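Local atomic coordinates of fatty acid synthase 1, isoform A (Drosophila melanogaster, PDB entry 6FN6), a protein that probably makes long-chain saturated fatty acids from acetyl-CoA and malonyl-CoA with NADPH, present here as its dehydratase-enoylreductase-ketoreductase modifying region. Residues T25-I30 with Q250-T255; R139-D144 with N186-Y191; D18-G23 with G147-I152; V11-E16 with T69-N74. All blocks are in the same frame, centred on the assembly; numbering follows the deposited sequence.

Interaction 1 of 4, residues T25-I30 with Q250-T255; sequences TIDGRI and QRRPGT
Asp27 OD2 is gripped twice from the 250-255 segment. The backbone N of Arg252 gives it a hydrogen bond of 3.1 Å, 159° at the hydrogen, reaching the carboxylate on its syn side but 25° out of its plane. Arg251 NE forms a salt bridge to the same Asp27 OD2, also 3.1 Å. Bent at its second and third torsions, the Arg251 chain folds back on itself and brings its NE to Asp27; carboxylate and guanidinium stand nearly perpendicular, 85° apart, and so do not lie flat in a two-pronged pair. Arg252 runs past Arg29 in the opposite direction, its CD lying at the edge of the Arg29 guanidinium, 3.4 Å from Arg29 NE. Asp27 and Gly28 form the tight turn between strands 24-26 and 29-31, so the contact ties the predicted N-terminal hotdog fold of the dehydratase to the loop that follows strand 239-248 in the predicted C-terminal one. At this protein surface Asp27 supplies a negative charge among three arginines and probably helps hold Arg251 in place, while the backbone N of Arg252 is tied to the same oxygen.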
loop_
_atom_site.group_PDB
_atom_site.type_symbol
_atom_site.label_atom_id
_atom_site.label_comp_id
_atom_site.label_asym_id
_atom_site.label_seq_id
_atom_site.Cartn_x
_atom_site.Cartn_y
_atom_site.Cartn_z
ATOM N N THR A 25 27.341 -10.626 -19.992
ATOM C CA THR A 25 27.298 -9.427 -20.821
ATOM C C THR A 25 25.904 -9.248 -21.414
ATOM O O THR A 25 25.345 -10.173 -22.000
ATOM C CB THR A 25 28.348 -9.495 -21.951
ATOM O OG1 THR A 25 29.659 -9.599 -21.382
ATOM C CG2 THR A 25 28.292 -8.257 -22.845
ATOM N N ILE A 26 25.346 -8.052 -21.252
ATOM C CA ILE A 26 24.006 -7.757 -21.744
ATOM C C ILE A 26 24.057 -6.524 -22.630
ATOM O O ILE A 26 24.430 -5.442 -22.179
ATOM C CB ILE A 26 23.006 -7.540 -20.586
ATOM C CG1 ILE A 26 23.036 -8.713 -19.601
ATOM C CG2 ILE A 26 21.598 -7.318 -21.132
ATOM C CD1 ILE A 26 22.532 -10.017 -20.164
ATOM N N ASP A 27 23.665 -6.692 -23.889
ATOM C CA ASP A 27 23.599 -5.581 -24.828
ATOM C C ASP A 27 24.934 -4.840 -24.904
ATOM O O ASP A 27 24.973 -3.611 -24.880
ATOM C CB ASP A 27 22.478 -4.620 -24.422
ATOM C CG ASP A 27 22.081 -3.675 -25.543
ATOM O OD1 ASP A 27 22.579 -3.845 -26.675
ATOM O OD2 ASP A 27 21.261 -2.767 -25.295
ATOM N N GLY A 28 26.024 -5.595 -24.996
ATOM C CA GLY A 28 27.343 -5.019 -25.191
ATOM C C GLY A 28 27.983 -4.422 -23.954
ATOM O O GLY A 28 28.940 -3.655 -24.051
ATOM N N ARG A 29 27.462 -4.771 -22.784
ATOM C CA ARG A 29 28.035 -4.293 -21.533
ATOM C C ARG A 29 27.909 -5.332 -20.420
ATOM O O ARG A 29 26.964 -6.124 -20.398
ATOM C CB ARG A 29 27.362 -2.975 -21.121
ATOM C CG ARG A 29 25.864 -2.910 -21.427
ATOM C CD ARG A 29 25.263 -1.537 -21.139
ATOM N NE ARG A 29 23.870 -1.462 -21.587
ATOM C CZ ARG A 29 22.805 -1.754 -20.842
ATOM N NH1 ARG A 29 22.946 -2.142 -19.580
ATOM N NH2 ARG A 29 21.589 -1.651 -21.362
ATOM N N ILE A 30 28.877 -5.332 -19.508
ATOM C CA ILE A 30 28.877 -6.269 -18.390
ATOM C C ILE A 30 27.913 -5.770 -17.319
ATOM O O ILE A 30 28.039 -4.645 -16.834
ATOM C CB ILE A 30 30.295 -6.455 -17.809
ATOM C CG1 ILE A 30 31.246 -6.989 -18.884
ATOM C CG2 ILE A 30 30.263 -7.396 -16.603
ATOM C CD1 ILE A 30 32.711 -6.983 -18.478
ATOM N N GLN A 250 15.962 -0.795 -21.953
ATOM C CA GLN A 250 16.403 0.094 -23.022
ATOM C C GLN A 250 17.597 -0.489 -23.767
ATOM O O GLN A 250 18.543 -0.984 -23.152
ATOM C CB GLN A 250 16.777 1.470 -22.466
ATOM C CG GLN A 250 15.671 2.173 -21.699
ATOM C CD GLN A 250 16.135 3.485 -21.090
ATOM O OE1 GLN A 250 17.284 3.890 -21.265
ATOM N NE2 GLN A 250 15.241 4.156 -20.376
ATOM N N ARG A 251 17.557 -0.423 -25.092
ATOM C CA ARG A 251 18.678 -0.868 -25.907
ATOM C C ARG A 251 19.543 0.335 -26.263
ATOM O O ARG A 251 19.034 1.369 -26.691
ATOM C CB ARG A 251 18.192 -1.571 -27.177
ATOM C CG ARG A 251 17.384 -2.833 -26.923
ATOM C CD ARG A 251 18.221 -3.930 -26.274
ATOM N NE ARG A 251 19.325 -4.365 -27.127
ATOM C CZ ARG A 251 19.225 -5.294 -28.073
ATOM N NH1 ARG A 251 18.065 -5.894 -28.307
ATOM N NH2 ARG A 251 20.289 -5.623 -28.793
ATOM N N ARG A 252 20.853 0.193 -26.082
ATOM C CA ARG A 252 21.781 1.286 -26.343
ATOM C C ARG A 252 21.614 1.738 -27.788
ATOM O O ARG A 252 21.337 0.919 -28.665
ATOM C CB ARG A 252 23.232 0.869 -26.087
ATOM C CG ARG A 252 23.493 0.288 -24.709
ATOM C CD ARG A 252 24.882 -0.329 -24.630
ATOM N NE ARG A 252 25.931 0.686 -24.696
ATOM C CZ ARG A 252 27.216 0.425 -24.903
ATOM N NH1 ARG A 252 27.629 -0.826 -25.064
ATOM N NH2 ARG A 252 28.094 1.417 -24.940
ATOM N N PRO A 253 21.780 3.043 -28.045
ATOM C CA PRO A 253 21.670 3.462 -29.444
ATOM C C PRO A 253 22.836 2.911 -30.248
ATOM O O PRO A 253 23.897 3.530 -30.323
ATOM C CB PRO A 253 21.714 4.988 -29.358
ATOM C CG PRO A 253 22.508 5.268 -28.126
ATOM C CD PRO A 253 22.198 4.148 -27.165
ATOM N N GLY A 254 22.618 1.739 -30.838
ATOM C CA GLY A 254 23.656 1.026 -31.559
ATOM C C GLY A 254 24.410 1.889 -32.546
ATOM O O GLY A 254 23.821 2.712 -33.250
ATOM N N THR A 255 25.724 1.698 -32.598
ATOM C CA THR A 255 26.566 2.478 -33.491
ATOM C C THR A 255 26.665 1.819 -34.862
ATOM O O THR A 255 27.662 1.983 -35.566
ATOM C CB THR A 255 27.984 2.633 -32.915
ATOM O OG1 THR A 255 28.587 1.340 -32.774
ATOM C CG2 THR A 255 27.938 3.307 -31.550
#

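Interaction 2 of 4, residues R139-D144 with N186-Y191; sequences RLRGYD and NLRELY
Helix 131-141 ends beside the loop 186-191, with Arg141 and Glu189 the nearest pair, their CA atoms 4.8 Å apart. Gly142 closes the helix in a Schellman motif at positive phi (124°), and the chain turns into strand 143-145; opposite, Arg188 is the centre of an inverse gamma turn. The Arg141 chain stays extended from CG to NE and lies across the turn, Arg188 CA sitting over one face of its guanidinium. Arg141 and Arg188 cross at about a right angle, and Glu137 makes a salt bridge with each. Leu190 CD1 rests over the centre of the Tyr143 ring, a CH-pi contact 3.6 Å from the centroid. Chi1 of -176° holds Leu190 CG anti to its backbone N and leads that methyl to the ring. Tyr143 OH donates to Tyr191 O at 2.5 Å, in the carbonyl plane and on a lone pair. A phenylalanine here would keep the ring under Leu190 but would probably leave the Tyr191 carbonyl without this donor. The contact joins the end of helix 131-141 and the start of strand 143-145 to the loop between helix 170-183 and strand 191-201, and Glu137 probably lets two arginines share a partly buried site by balancing their charge.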
loop_
_atom_site.group_PDB
_atom_site.type_symbol
_atom_site.label_atom_id
_atom_site.label_comp_id
_atom_site.label_asym_id
_atom_site.label_seq_id
_atom_site.Cartn_x
_atom_site.Cartn_y
_atom_site.Cartn_z
ATOM N N ARG A 139 20.987 -14.328 -28.194
ATOM C CA ARG A 139 21.838 -13.319 -28.826
ATOM C C ARG A 139 21.012 -12.305 -29.605
ATOM O O ARG A 139 21.254 -11.102 -29.528
ATOM C CB ARG A 139 22.858 -13.971 -29.764
ATOM C CG ARG A 139 24.187 -14.323 -29.104
ATOM C CD ARG A 139 25.297 -14.498 -30.134
ATOM N NE ARG A 139 24.971 -15.503 -31.145
ATOM C CZ ARG A 139 25.190 -16.809 -31.011
ATOM N NH1 ARG A 139 25.733 -17.293 -29.900
ATOM N NH2 ARG A 139 24.858 -17.637 -31.992
ATOM N N LEU A 140 20.035 -12.796 -30.359
ATOM C CA LEU A 140 19.199 -11.926 -31.173
ATOM C C LEU A 140 18.394 -10.968 -30.311
ATOM O O LEU A 140 17.992 -9.897 -30.770
ATOM C CB LEU A 140 18.255 -12.748 -32.051
ATOM C CG LEU A 140 18.764 -13.065 -33.457
ATOM C CD1 LEU A 140 20.054 -13.870 -33.414
ATOM C CD2 LEU A 140 17.691 -13.806 -34.229
ATOM N N ARG A 141 18.147 -11.358 -29.064
ATOM C CA ARG A 141 17.366 -10.530 -28.157
ATOM C C ARG A 141 18.210 -9.474 -27.447
ATOM O O ARG A 141 17.671 -8.506 -26.917
ATOM C CB ARG A 141 16.666 -11.403 -27.124
ATOM C CG ARG A 141 15.735 -12.442 -27.724
ATOM C CD ARG A 141 14.750 -12.936 -26.681
ATOM N NE ARG A 141 14.143 -14.215 -27.025
ATOM C CZ ARG A 141 13.147 -14.773 -26.342
ATOM N NH1 ARG A 141 12.634 -14.159 -25.280
ATOM N NH2 ARG A 141 12.654 -15.943 -26.723
ATOM N N GLY A 142 19.527 -9.656 -27.446
ATOM C CA GLY A 142 20.422 -8.710 -26.805
ATOM C C GLY A 142 21.343 -9.319 -25.763
ATOM O O GLY A 142 22.326 -8.693 -25.359
ATOM N N TYR A 143 21.025 -10.530 -25.313
ATOM C CA TYR A 143 21.851 -11.216 -24.326
ATOM C C TYR A 143 23.126 -11.757 -24.959
ATOM O O TYR A 143 23.072 -12.592 -25.863
ATOM C CB TYR A 143 21.085 -12.368 -23.678
ATOM C CG TYR A 143 19.745 -11.993 -23.093
ATOM C CD1 TYR A 143 19.640 -11.527 -21.789
ATOM C CD2 TYR A 143 18.584 -12.121 -23.839
ATOM C CE1 TYR A 143 18.414 -11.188 -21.248
ATOM C CE2 TYR A 143 17.354 -11.786 -23.309
ATOM C CZ TYR A 143 17.272 -11.322 -22.012
ATOM O OH TYR A 143 16.043 -10.987 -21.488
ATOM N N ASP A 144 24.272 -11.296 -24.470
ATOM C CA ASP A 144 25.560 -11.741 -24.989
ATOM C C ASP A 144 26.291 -12.590 -23.958
ATOM O O ASP A 144 27.412 -12.275 -23.565
ATOM C CB ASP A 144 26.412 -10.535 -25.375
ATOM C CG ASP A 144 25.682 -9.584 -26.303
ATOM O OD1 ASP A 144 25.549 -9.907 -27.502
ATOM O OD2 ASP A 144 25.228 -8.520 -25.829
ATOM N N ASN A 186 7.276 -14.935 -25.289
ATOM C CA ASN A 186 6.991 -14.935 -26.719
ATOM C C ASN A 186 7.680 -13.774 -27.433
ATOM O O ASN A 186 8.233 -13.944 -28.520
ATOM C CB ASN A 186 5.482 -14.874 -26.952
ATOM C CG ASN A 186 5.098 -15.236 -28.372
ATOM O OD1 ASN A 186 5.917 -15.162 -29.288
ATOM N ND2 ASN A 186 3.848 -15.644 -28.560
ATOM N N LEU A 187 7.638 -12.592 -26.826
ATOM C CA LEU A 187 8.260 -11.415 -27.417
ATOM C C LEU A 187 9.781 -11.558 -27.389
ATOM O O LEU A 187 10.375 -11.786 -26.336
ATOM C CB LEU A 187 7.823 -10.150 -26.675
ATOM C CG LEU A 187 8.239 -8.805 -27.278
ATOM C CD1 LEU A 187 7.600 -8.588 -28.643
ATOM C CD2 LEU A 187 7.881 -7.668 -26.334
ATOM N N ARG A 188 10.404 -11.416 -28.554
ATOM C CA ARG A 188 11.844 -11.604 -28.692
ATOM C C ARG A 188 12.601 -10.303 -28.470
ATOM O O ARG A 188 13.253 -9.794 -29.379
ATOM C CB ARG A 188 12.176 -12.162 -30.074
ATOM C CG ARG A 188 11.374 -13.391 -30.462
ATOM C CD ARG A 188 11.705 -13.824 -31.881
ATOM N NE ARG A 188 13.043 -14.396 -31.993
ATOM C CZ ARG A 188 13.661 -14.633 -33.147
ATOM N NH1 ARG A 188 13.063 -14.339 -34.293
ATOM N NH2 ARG A 188 14.879 -15.156 -33.155
ATOM N N GLU A 189 12.512 -9.774 -27.255
ATOM C CA GLU A 189 13.186 -8.530 -26.910
ATOM C C GLU A 189 13.985 -8.707 -25.624
ATOM O O GLU A 189 13.928 -9.760 -24.989
ATOM C CB GLU A 189 12.166 -7.403 -26.753
ATOM C CG GLU A 189 11.481 -6.979 -28.046
ATOM C CD GLU A 189 12.449 -6.442 -29.080
ATOM O OE1 GLU A 189 12.119 -6.495 -30.284
ATOM O OE2 GLU A 189 13.535 -5.957 -28.690
ATOM N N LEU A 190 14.731 -7.675 -25.244
ATOM C CA LEU A 190 15.591 -7.752 -24.070
ATOM C C LEU A 190 14.790 -7.522 -22.789
ATOM O O LEU A 190 14.196 -6.461 -22.598
ATOM C CB LEU A 190 16.734 -6.739 -24.174
ATOM C CG LEU A 190 17.769 -6.763 -23.048
ATOM C CD1 LEU A 190 18.487 -8.100 -22.994
ATOM C CD2 LEU A 190 18.770 -5.629 -23.216
ATOM N N TYR A 191 14.778 -8.534 -21.924
ATOM C CA TYR A 191 14.132 -8.451 -20.618
ATOM C C TYR A 191 15.163 -8.551 -19.503
ATOM O O TYR A 191 16.080 -9.372 -19.572
ATOM C CB TYR A 191 13.108 -9.574 -20.443
ATOM C CG TYR A 191 11.780 -9.358 -21.127
ATOM C CD1 TYR A 191 10.804 -8.555 -20.552
ATOM C CD2 TYR A 191 11.491 -9.975 -22.338
ATOM C CE1 TYR A 191 9.582 -8.364 -21.167
ATOM C CE2 TYR A 191 10.273 -9.790 -22.961
ATOM C CZ TYR A 191 9.320 -8.984 -22.370
ATOM O OH TYR A 191 8.104 -8.794 -22.987
#

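Interaction 3 of 4, residues D18-G23 with G147-I152; sequences DAFLAG and GIFRGI
Phe20 and Phe149 lie almost parallel, planes 11° apart, yet do not stack: the rings meet rim to rim, centroids 6.0 Å apart, neither over the face of the other. They join the two predicted hotdog folds of the dehydratase, for Phe20 belongs to a 3-10 turn of the N-terminal one and Phe149 to a 3-10 turn of the C-terminal one. No hydrogen bond links the segments; the contact is mostly carbon against carbon. Phe20 CD2 touches Phe149 CE2 at 3.6 Å, and Ile148 CD1 comes against Phe20 as well, 3.7 Å from its CD2. With chi1 at 75°, Phe20 CG stands between its own backbone N and carbonyl carbon, which sets the ring beside Ile148 and Phe149. The other end of the 3-10 turn packs on Phe149 as well, Gly23 C lying 3.8 Å from Phe149 CD2. Beyond the segments, Phe149 meets the ring of His24, the predicted proton acceptor, and touches Asp175, the predicted proton donor, so it probably helps line the dehydratase site. Phe20 O approaches the edge of the Phe149 ring near its plane, 3.5 Å from CE2.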
loop_
_atom_site.group_PDB
_atom_site.type_symbol
_atom_site.label_atom_id
_atom_site.label_comp_id
_atom_site.label_asym_id
_atom_site.label_seq_id
_atom_site.Cartn_x
_atom_site.Cartn_y
_atom_site.Cartn_z
ATOM N N ASP A 18 36.410 -13.354 -9.270
ATOM C CA ASP A 18 35.299 -12.554 -9.786
ATOM C C ASP A 18 35.337 -12.424 -11.308
ATOM O O ASP A 18 34.443 -11.826 -11.907
ATOM C CB ASP A 18 35.310 -11.164 -9.143
ATOM C CG ASP A 18 35.117 -11.220 -7.641
ATOM O OD1 ASP A 18 34.322 -12.063 -7.177
ATOM O OD2 ASP A 18 35.764 -10.425 -6.926
ATOM N N ALA A 19 36.363 -13.003 -11.924
ATOM C CA ALA A 19 36.585 -12.864 -13.361
ATOM C C ALA A 19 35.399 -13.366 -14.183
ATOM O O ALA A 19 35.066 -12.784 -15.214
ATOM C CB ALA A 19 37.850 -13.605 -13.767
ATOM N N PHE A 20 34.777 -14.453 -13.734
ATOM C CA PHE A 20 33.669 -15.070 -14.465
ATOM C C PHE A 20 32.526 -14.097 -14.775
ATOM O O PHE A 20 31.795 -14.283 -15.747
ATOM C CB PHE A 20 33.120 -16.258 -13.671
ATOM C CG PHE A 20 32.284 -15.861 -12.487
ATOM C CD1 PHE A 20 32.880 -15.496 -11.292
ATOM C CD2 PHE A 20 30.902 -15.849 -12.572
ATOM C CE1 PHE A 20 32.114 -15.128 -10.204
ATOM C CE2 PHE A 20 30.129 -15.483 -11.486
ATOM C CZ PHE A 20 30.736 -15.121 -10.301
ATOM N N LEU A 21 32.381 -13.061 -13.956
ATOM C CA LEU A 21 31.257 -12.136 -14.081
ATOM C C LEU A 21 31.202 -11.470 -15.457
ATOM O O LEU A 21 30.146 -11.008 -15.892
ATOM C CB LEU A 21 31.333 -11.060 -12.992
ATOM C CG LEU A 21 31.145 -11.545 -11.553
ATOM C CD1 LEU A 21 31.505 -10.448 -10.568
ATOM C CD2 LEU A 21 29.721 -12.024 -11.324
ATOM N N ALA A 22 32.339 -11.420 -16.140
ATOM C CA ALA A 22 32.398 -10.830 -17.470
ATOM C C ALA A 22 31.496 -11.590 -18.442
ATOM O O ALA A 22 31.064 -11.047 -19.457
ATOM C CB ALA A 22 33.828 -10.811 -17.977
ATOM N N GLY A 23 31.220 -12.851 -18.127
ATOM C CA GLY A 23 30.365 -13.676 -18.959
ATOM C C GLY A 23 28.935 -13.186 -19.031
ATOM O O GLY A 23 28.223 -13.473 -19.992
ATOM N N GLY A 147 31.160 -17.757 -21.380
ATOM C CA GLY A 147 31.730 -18.573 -20.325
ATOM C C GLY A 147 30.715 -19.451 -19.615
ATOM O O GLY A 147 29.856 -20.064 -20.249
ATOM N N ILE A 148 30.817 -19.511 -18.291
ATOM C CA ILE A 148 29.989 -20.417 -17.503
ATOM C C ILE A 148 28.531 -19.958 -17.471
ATOM O O ILE A 148 27.648 -20.713 -17.067
ATOM C CB ILE A 148 30.548 -20.568 -16.075
ATOM C CG1 ILE A 148 30.551 -19.221 -15.344
ATOM C CG2 ILE A 148 31.955 -21.159 -16.129
ATOM C CD1 ILE A 148 30.908 -19.322 -13.875
ATOM N N PHE A 149 28.277 -18.724 -17.895
ATOM C CA PHE A 149 26.908 -18.225 -17.977
ATOM C C PHE A 149 26.179 -18.840 -19.168
ATOM O O PHE A 149 24.973 -18.657 -19.328
ATOM C CB PHE A 149 26.886 -16.697 -18.074
ATOM C CG PHE A 149 27.050 -16.001 -16.751
ATOM C CD1 PHE A 149 25.943 -15.682 -15.983
ATOM C CD2 PHE A 149 28.306 -15.667 -16.275
ATOM C CE1 PHE A 149 26.083 -15.043 -14.765
ATOM C CE2 PHE A 149 28.453 -15.027 -15.059
ATOM C CZ PHE A 149 27.340 -14.716 -14.303
ATOM N N ARG A 150 26.915 -19.557 -20.012
ATOM C CA ARG A 150 26.298 -20.343 -21.071
ATOM C C ARG A 150 25.992 -21.737 -20.525
ATOM O O ARG A 150 26.481 -22.740 -21.043
ATOM C CB ARG A 150 27.207 -20.418 -22.300
ATOM C CG ARG A 150 27.102 -19.203 -23.214
ATOM C CD ARG A 150 28.127 -19.248 -24.336
ATOM N NE ARG A 150 27.905 -20.358 -25.258
ATOM C CZ ARG A 150 27.336 -20.247 -26.458
ATOM N NH1 ARG A 150 26.912 -19.070 -26.907
ATOM N NH2 ARG A 150 27.189 -21.324 -27.216
ATOM N N GLY A 151 25.173 -21.785 -19.478
ATOM C CA GLY A 151 24.960 -23.007 -18.722
ATOM C C GLY A 151 23.718 -23.806 -19.070
ATOM O O GLY A 151 23.487 -24.872 -18.497
ATOM N N ILE A 152 22.906 -23.294 -19.988
ATOM C CA ILE A 152 21.762 -24.054 -20.480
ATOM C C ILE A 152 22.249 -25.080 -21.496
ATOM O O ILE A 152 22.531 -24.745 -22.647
ATOM C CB ILE A 152 20.693 -23.138 -21.096
ATOM C CG1 ILE A 152 20.185 -22.142 -20.049
ATOM C CG2 ILE A 152 19.539 -23.972 -21.647
ATOM C CD1 ILE A 152 19.244 -21.079 -20.595
#

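Interaction 4 of 4, residues V11-E16 with T69-N74; sequences VDLSKE and TILNKN
Leu13 and Leu71 meet through one methyl each, CD1 to CD1 at 3.7 Å, their side chains crossing at about a right angle. Leu13 reaches over with chi1 at -85°, CG anti to its carbonyl carbon, and spreads its other branch along the backbone facing it: Leu13 CD2 lies 3.8 Å from Asn72 O. Leu13 CB likewise passes 3.9 Å from Lys73 O. Around this pair Ile30 touches both leucines and Val77 packs on Leu71, giving the exposed loops an apolar underside. Both segments belong to the predicted N-terminal hotdog fold, where 11-16 leaves strand 7-12 by a type I beta turn from Asp12 to Lys15 and 69-74 leads from the short strand 70-71 toward strand 76-83. The Asp12 side chain closes an Asx turn. Its CG is anti to the backbone N (chi1 -179°), and OD1 accepts from Ser14 N at 3.1 Å, the donor standing above the carboxylate plane, 77° out of it. An alanine here would remove that acceptor and is likely to leave Ser14 N without its mate and the turn less firmly fixed. Ser14 OG comes within 3.8 Å of Asn74 O, though Asn74 is poorly ordered.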
loop_
_atom_site.group_PDB
_atom_site.type_symbol
_atom_site.label_atom_id
_atom_site.label_comp_id
_atom_site.label_asym_id
_atom_site.label_seq_id
_atom_site.Cartn_x
_atom_site.Cartn_y
_atom_site.Cartn_z
ATOM N N VAL A 11 34.091 -6.373 -5.357
ATOM C CA VAL A 11 34.352 -7.334 -6.420
ATOM C C VAL A 11 35.178 -6.672 -7.516
ATOM O O VAL A 11 34.864 -5.573 -7.974
ATOM C CB VAL A 11 33.038 -7.926 -6.986
ATOM C CG1 VAL A 11 32.250 -8.621 -5.885
ATOM C CG2 VAL A 11 32.189 -6.853 -7.644
ATOM N N ASP A 12 36.246 -7.354 -7.916
ATOM C CA ASP A 12 37.165 -6.852 -8.930
ATOM C C ASP A 12 37.359 -7.892 -10.028
ATOM O O ASP A 12 37.891 -8.973 -9.785
ATOM C CB ASP A 12 38.512 -6.487 -8.296
ATOM C CG ASP A 12 39.500 -5.928 -9.304
ATOM O OD1 ASP A 12 39.074 -5.549 -10.414
ATOM O OD2 ASP A 12 40.705 -5.865 -8.985
ATOM N N LEU A 13 36.923 -7.560 -11.239
ATOM C CA LEU A 13 36.980 -8.500 -12.354
ATOM C C LEU A 13 38.416 -8.817 -12.771
ATOM O O LEU A 13 38.644 -9.706 -13.589
ATOM C CB LEU A 13 36.204 -7.952 -13.555
ATOM C CG LEU A 13 34.698 -8.232 -13.563
ATOM C CD1 LEU A 13 34.018 -7.678 -12.312
ATOM C CD2 LEU A 13 34.055 -7.671 -14.821
ATOM N N SER A 14 39.381 -8.097 -12.209
ATOM C CA SER A 14 40.786 -8.391 -12.464
ATOM C C SER A 14 41.243 -9.624 -11.690
ATOM O O SER A 14 42.242 -10.248 -12.041
ATOM C CB SER A 14 41.661 -7.193 -12.095
ATOM O OG SER A 14 41.402 -6.090 -12.947
ATOM N N LYS A 15 40.508 -9.971 -10.637
ATOM C CA LYS A 15 40.863 -11.114 -9.800
ATOM C C LYS A 15 40.210 -12.394 -10.325
ATOM O O LYS A 15 39.150 -12.350 -10.949
ATOM C CB LYS A 15 40.451 -10.864 -8.348
ATOM C CG LYS A 15 41.061 -11.849 -7.358
ATOM C CD LYS A 15 40.698 -11.514 -5.918
ATOM C CE LYS A 15 39.233 -11.808 -5.620
ATOM N NZ LYS A 15 38.791 -11.235 -4.324
ATOM N N GLU A 16 40.858 -13.529 -10.079
ATOM C CA GLU A 16 40.406 -14.812 -10.612
ATOM C C GLU A 16 39.007 -15.195 -10.130
ATOM O O GLU A 16 38.221 -15.764 -10.886
ATOM C CB GLU A 16 41.395 -15.921 -10.237
ATOM C CG GLU A 16 41.595 -16.111 -8.740
ATOM C CD GLU A 16 42.701 -17.101 -8.421
ATOM O OE1 GLU A 16 43.307 -17.645 -9.368
ATOM O OE2 GLU A 16 42.962 -17.336 -7.221
ATOM N N THR A 69 23.594 -2.734 -12.549
ATOM C CA THR A 69 24.957 -2.355 -12.198
ATOM C C THR A 69 25.873 -2.711 -13.354
ATOM O O THR A 69 26.046 -3.883 -13.689
ATOM C CB THR A 69 25.466 -3.053 -10.917
ATOM O OG1 THR A 69 24.514 -2.896 -9.856
ATOM C CG2 THR A 69 26.800 -2.471 -10.480
ATOM N N ILE A 70 26.449 -1.685 -13.966
ATOM C CA ILE A 70 27.322 -1.865 -15.109
ATOM C C ILE A 70 28.756 -1.907 -14.602
ATOM O O ILE A 70 29.138 -1.112 -13.744
ATOM C CB ILE A 70 27.115 -0.746 -16.142
ATOM C CG1 ILE A 70 25.710 -0.853 -16.739
ATOM C CG2 ILE A 70 28.176 -0.823 -17.241
ATOM C CD1 ILE A 70 25.344 0.273 -17.696
ATOM N N LEU A 71 29.541 -2.844 -15.125
ATOM C CA LEU A 71 30.943 -2.956 -14.746
ATOM C C LEU A 71 31.822 -2.758 -15.974
ATOM O O LEU A 71 31.453 -3.151 -17.080
ATOM C CB LEU A 71 31.225 -4.319 -14.108
ATOM C CG LEU A 71 30.192 -4.844 -13.107
ATOM C CD1 LEU A 71 30.597 -6.221 -12.597
ATOM C CD2 LEU A 71 29.999 -3.878 -11.944
ATOM N N ASN A 72 32.984 -2.143 -15.772
ATOM C CA ASN A 72 33.965 -1.963 -16.838
ATOM C C ASN A 72 34.934 -3.144 -16.878
ATOM O O ASN A 72 34.640 -4.211 -16.343
ATOM C CB ASN A 72 34.721 -0.648 -16.647
ATOM C CG ASN A 72 33.799 0.558 -16.642
ATOM O OD1 ASN A 72 33.789 1.345 -15.694
ATOM N ND2 ASN A 72 33.015 0.708 -17.705
ATOM N N LYS A 73 36.077 -2.965 -17.536
ATOM C CA LYS A 73 37.089 -4.015 -17.576
ATOM C C LYS A 73 37.821 -4.106 -16.241
ATOM O O LYS A 73 37.881 -5.173 -15.631
ATOM C CB LYS A 73 38.091 -3.754 -18.702
ATOM C CG LYS A 73 39.205 -4.785 -18.785
ATOM C CD LYS A 73 39.934 -4.713 -20.117
ATOM C CE LYS A 73 40.976 -5.812 -20.238
ATOM N NZ LYS A 73 41.661 -5.793 -21.559
ATOM N N ASN A 74 38.373 -2.983 -15.790
ATOM C CA ASN A 74 39.021 -2.925 -14.484
ATOM C C ASN A 74 37.987 -3.261 -13.413
ATOM O O ASN A 74 38.211 -4.128 -12.568
ATOM C CB ASN A 74 39.661 -1.551 -14.243
ATOM C CG ASN A 74 38.705 -0.400 -14.499
ATOM O OD1 ASN A 74 38.078 -0.321 -15.555
ATOM N ND2 ASN A 74 38.607 0.512 -13.537
#

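How the interactions relate
All four contacts belong to the dehydratase. Interactions 1 and 3 bridge its two predicted hotdog folds, whereas interaction 2 stays within the C-terminal one and interaction 4 within the N-terminal one. Interactions 1 and 4 lie at the surface, the first charged, the second a leucine pair beside a polar turn; interactions 2 and 3 are partly buried and lean on aromatic rings. Interactions 1, 2 and 4 share the small antiparallel sheet: Asp27 N and Gly142 O, 2.8 Å apart, join interactions 1 and 2, and Ile30 O and Leu71 N, 2.9 Å apart, join interactions 1 and 4. Interaction 3 reaches interaction 4 through Asp18 and comes nearest the predicted catalytic pair.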